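Local coordinates for Box C/D snoRNA protein 1 (Saccharomyces cerevisiae, PDB 6THL) that is required for the accumulation of box C/D snoRNAs, supporting their processing, their transport to the nucleolus and ribosome biogenesis, at residues V45-C50 / H67-T72. Residues are numbered along the deposited sequence; the frame is centred on the assembly and turned at random.
Sequences VEWILC and HRIKET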
ATOM      1  N   VAL B  45       9.128 -15.632  -7.580  1.00 49.29           N
ATOM      2  CA  VAL B  45       7.930 -15.724  -8.383  1.00 52.84           C
ATOM      3  C   VAL B  45       6.774 -15.029  -7.644  1.00 56.24           C
ATOM      4  O   VAL B  45       6.744 -14.982  -6.412  1.00 52.55           O
ATOM      5  CB  VAL B  45       7.575 -17.189  -8.809  1.00 51.06           C
ATOM      6  CG1 VAL B  45       8.797 -17.948  -9.303  1.00 50.92           C
ATOM      7  CG2 VAL B  45       6.905 -17.958  -7.696  1.00 51.15           C
ATOM      8  N   GLU B  46       5.827 -14.486  -8.411  1.00 56.78           N
ATOM      9  CA  GLU B  46       4.583 -13.957  -7.845  1.00 54.56           C
ATOM     10  C   GLU B  46       3.423 -14.985  -7.925  1.00 52.15           C
ATOM     11  O   GLU B  46       2.859 -15.261  -8.988  1.00 52.09           O
ATOM     12  CB  GLU B  46       4.198 -12.638  -8.533  1.00 49.62           C
ATOM     13  CG  GLU B  46       2.877 -12.100  -8.019  1.00 42.80           C
ATOM     14  CD  GLU B  46       2.419 -10.890  -8.762  1.00 42.20           C
ATOM     15  OE1 GLU B  46       1.539 -10.214  -8.202  1.00 41.78           O
ATOM     16  OE2 GLU B  46       2.930 -10.614  -9.876  1.00 40.14           O
ATOM     17  N   TRP B  47       3.077 -15.556  -6.789  1.00 49.71           N
ATOM     18  CA  TRP B  47       1.992 -16.508  -6.741  1.00 49.83           C
ATOM     19  C   TRP B  47       0.701 -15.728  -6.682  1.00 50.62           C
ATOM     20  O   TRP B  47       0.574 -14.814  -5.895  1.00 48.43           O
ATOM     21  CB  TRP B  47       2.117 -17.421  -5.516  1.00 49.45           C
ATOM     22  CG  TRP B  47       3.285 -18.303  -5.588  1.00 51.14           C
ATOM     23  CD1 TRP B  47       4.478 -18.126  -4.984  1.00 51.79           C
ATOM     24  CD2 TRP B  47       3.386 -19.509  -6.342  1.00 55.31           C
ATOM     25  NE1 TRP B  47       5.328 -19.160  -5.308  1.00 51.55           N
ATOM     26  CE2 TRP B  47       4.674 -20.017  -6.144  1.00 51.51           C
ATOM     27  CE3 TRP B  47       2.501 -20.211  -7.169  1.00 63.57           C
ATOM     28  CZ2 TRP B  47       5.101 -21.196  -6.727  1.00 59.18           C
ATOM     29  CZ3 TRP B  47       2.936 -21.389  -7.767  1.00 64.11           C
ATOM     30  CH2 TRP B  47       4.219 -21.868  -7.539  1.00 62.80           C
ATOM     31  N   ILE B  48      -0.244 -16.072  -7.542  1.00 54.52           N
ATOM     32  CA  ILE B  48      -1.596 -15.544  -7.449  1.00 52.40           C
ATOM     33  C   ILE B  48      -2.555 -16.726  -7.424  1.00 56.12           C
ATOM     34  O   ILE B  48      -2.706 -17.434  -8.420  1.00 56.27           O
ATOM     35  CB  ILE B  48      -1.934 -14.640  -8.640  1.00 49.50           C
ATOM     36  CG1 ILE B  48      -1.104 -13.351  -8.587  1.00 48.13           C
ATOM     37  CG2 ILE B  48      -3.407 -14.302  -8.628  1.00 47.45           C
ATOM     38  CD1 ILE B  48      -1.021 -12.622  -9.898  1.00 45.93           C
ATOM     39  N   LEU B  49      -3.185 -16.931  -6.269  1.00 58.89           N
ATOM     40  CA  LEU B  49      -4.128 -18.020  -6.046  1.00 52.86           C
ATOM     41  C   LEU B  49      -5.525 -17.536  -6.330  1.00 53.18           C
ATOM     42  O   LEU B  49      -5.975 -16.557  -5.717  1.00 49.13           O
ATOM     43  CB  LEU B  49      -4.047 -18.482  -4.586  1.00 49.45           C
ATOM     44  CG  LEU B  49      -2.641 -18.888  -4.132  1.00 46.24           C
ATOM     45  CD1 LEU B  49      -2.733 -19.645  -2.823  1.00 49.16           C
ATOM     46  CD2 LEU B  49      -1.891 -19.735  -5.140  1.00 41.93           C
ATOM     47  N   CYS B  50      -6.198 -18.209  -7.266  1.00 56.19           N
ATOM     48  CA  CYS B  50      -7.597 -17.916  -7.586  1.00 55.03           C
ATOM     49  C   CYS B  50      -8.494 -18.977  -6.957  1.00 57.70           C
ATOM     50  O   CYS B  50      -8.465 -20.166  -7.337  1.00 66.44           O
ATOM     51  CB  CYS B  50      -7.828 -17.844  -9.085  1.00 52.65           C
ATOM     52  SG  CYS B  50      -6.485 -17.091 -10.029  1.00 56.82           S
ATOM     53  N   HIS B  67      10.714 -15.773  -2.719  1.00 57.55           N
ATOM     54  CA  HIS B  67      12.018 -15.371  -3.183  1.00 57.76           C
ATOM     55  C   HIS B  67      12.963 -16.565  -3.177  1.00 57.46           C
ATOM     56  O   HIS B  67      12.700 -17.562  -2.528  1.00 56.96           O
ATOM     57  CB  HIS B  67      12.584 -14.321  -2.235  1.00 59.68           C
ATOM     58  CG  HIS B  67      11.899 -12.993  -2.291  1.00 54.22           C
ATOM     59  ND1 HIS B  67      11.951 -12.173  -3.395  1.00 57.58           N
ATOM     60  CD2 HIS B  67      11.231 -12.303  -1.343  1.00 54.00           C
ATOM     61  CE1 HIS B  67      11.307 -11.051  -3.144  1.00 54.58           C
ATOM     62  NE2 HIS B  67      10.857 -11.108  -1.904  1.00 56.81           N
ATOM     63  N   ARG B  68      14.092 -16.442  -3.863  1.00 64.36           N
ATOM     64  CA  ARG B  68      15.160 -17.455  -3.793  1.00 65.18           C
ATOM     65  C   ARG B  68      14.635 -18.863  -4.041  1.00 63.68           C
ATOM     66  O   ARG B  68      14.930 -19.787  -3.305  1.00 61.52           O
ATOM     67  CB  ARG B  68      15.918 -17.365  -2.459  1.00 67.58           C
ATOM     68  CG  ARG B  68      17.223 -16.590  -2.572  1.00 77.65           C
ATOM     69  CD  ARG B  68      17.835 -16.294  -1.212  1.00 88.12           C
ATOM     70  NE  ARG B  68      19.005 -15.394  -1.296  1.00 97.99           N
ATOM     71  CZ  ARG B  68      19.379 -14.513  -0.351  1.00 97.21           C
ATOM     72  NH1 ARG B  68      18.680 -14.377   0.782  1.00 96.88           N
ATOM     73  NH2 ARG B  68      20.459 -13.745  -0.534  1.00 85.86           N
ATOM     74  N   ILE B  69      13.825 -19.009  -5.079  1.00 63.22           N
ATOM     75  CA  ILE B  69      13.415 -20.313  -5.528  1.00 60.82           C
ATOM     76  C   ILE B  69      14.462 -20.794  -6.488  1.00 63.35           C
ATOM     77  O   ILE B  69      14.853 -20.053  -7.384  1.00 67.29           O
ATOM     78  CB  ILE B  69      12.102 -20.242  -6.275  1.00 61.34           C
ATOM     79  CG1 ILE B  69      10.987 -19.872  -5.308  1.00 66.02           C
ATOM     80  CG2 ILE B  69      11.818 -21.570  -6.948  1.00 63.29           C
ATOM     81  CD1 ILE B  69       9.770 -19.277  -6.004  1.00 69.55           C
ATOM     82  N   LYS B  70      14.889 -22.042  -6.336  1.00 68.91           N
ATOM     83  CA  LYS B  70      16.038 -22.547  -7.106  1.00 72.44           C
ATOM     84  C   LYS B  70      15.635 -22.872  -8.539  1.00 58.77           C
ATOM     85  O   LYS B  70      14.639 -23.557  -8.752  1.00 56.30           O
ATOM     86  CB  LYS B  70      16.647 -23.764  -6.402  1.00 81.12           C
ATOM     87  CG  LYS B  70      16.841 -23.550  -4.899  1.00 88.52           C
ATOM     88  CD  LYS B  70      18.049 -24.288  -4.329  1.00 90.03           C
ATOM     89  CE  LYS B  70      17.948 -25.806  -4.441  1.00 93.57           C
ATOM     90  NZ  LYS B  70      16.853 -26.408  -3.628  1.00 96.90           N
ATOM     91  N   GLU B  71      16.378 -22.351  -9.512  1.00 51.89           N
ATOM     92  CA  GLU B  71      16.011 -22.538 -10.915  1.00 55.18           C
ATOM     93  C   GLU B  71      15.822 -24.000 -11.233  1.00 63.75           C
ATOM     94  O   GLU B  71      14.960 -24.371 -12.036  1.00 65.21           O
ATOM     95  CB  GLU B  71      17.037 -21.951 -11.876  1.00 54.64           C
ATOM     96  CG  GLU B  71      18.426 -22.574 -11.869  1.00 54.93           C
ATOM     97  CD  GLU B  71      19.367 -21.828 -12.814  1.00 58.91           C
ATOM     98  OE1 GLU B  71      18.904 -21.330 -13.869  1.00 58.61           O
ATOM     99  OE2 GLU B  71      20.574 -21.714 -12.516  1.00 56.41           O
ATOM    100  N   THR B  72      16.641 -24.826 -10.592  1.00 69.75           N
ATOM    101  CA  THR B  72      16.543 -26.272 -10.707  1.00 68.24           C
ATOM    102  C   THR B  72      15.663 -26.741  -9.553  1.00 68.63           C
ATOM    103  O   THR B  72      16.166 -27.131  -8.491  1.00 77.19           O
ATOM    104  CB  THR B  72      17.938 -26.908 -10.613  1.00 63.99           C
ATOM    105  OG1 THR B  72      18.488 -26.612  -9.324  1.00 73.52           O
ATOM    106  CG2 THR B  72      18.889 -26.347 -11.693  1.00 61.63           C
TER
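Ile69 reaches diagonally to Val45 across two antiparallel neighbours, strands 40-49 and 62-70, of the mixed sheet of the BCD1 domain. Val45 pairs through its backbone with Ser66 and Trp47 with His64, so 67-72 lies past the residues that 45-50 pairs with, and no hydrogen bond joins the two segments. Side chains alone make the contact, and beta-branched residues, at ease in extended chain, suit it well.

From CB, Ile69 points toward the neighbouring strand, yet CB, CG1 and CG2 all stay more than 4.2 Å from it. CG2 lies opposite the residue's own backbone N, while CG1 carries on with CD1 roughly trans to CA (chi2 159°), which extends CD1 across the gap. There the methyl sits against both prongs of Val45, at 3.6 Å from CG2 of Val45 and 3.7 Å from CG1 of Val45, the two side chains crossing almost perpendicularly. Isoleucine supplies the length; valine offers a short, two-pronged seat.

Trp47, two residues along the same strand, backs this seat: Val45 CG2 rests 3.0 Å above its ring plane, toward the rim. Just after strand 62-70 ends, Glu71 meets the early part of strand 40-49, accepting a hydrogen bond from Phe41 N and forming a salt bridge with Arg13. Ile69 CD1 finally comes obliquely to the indole, 4.5 Å from Trp47 NE1.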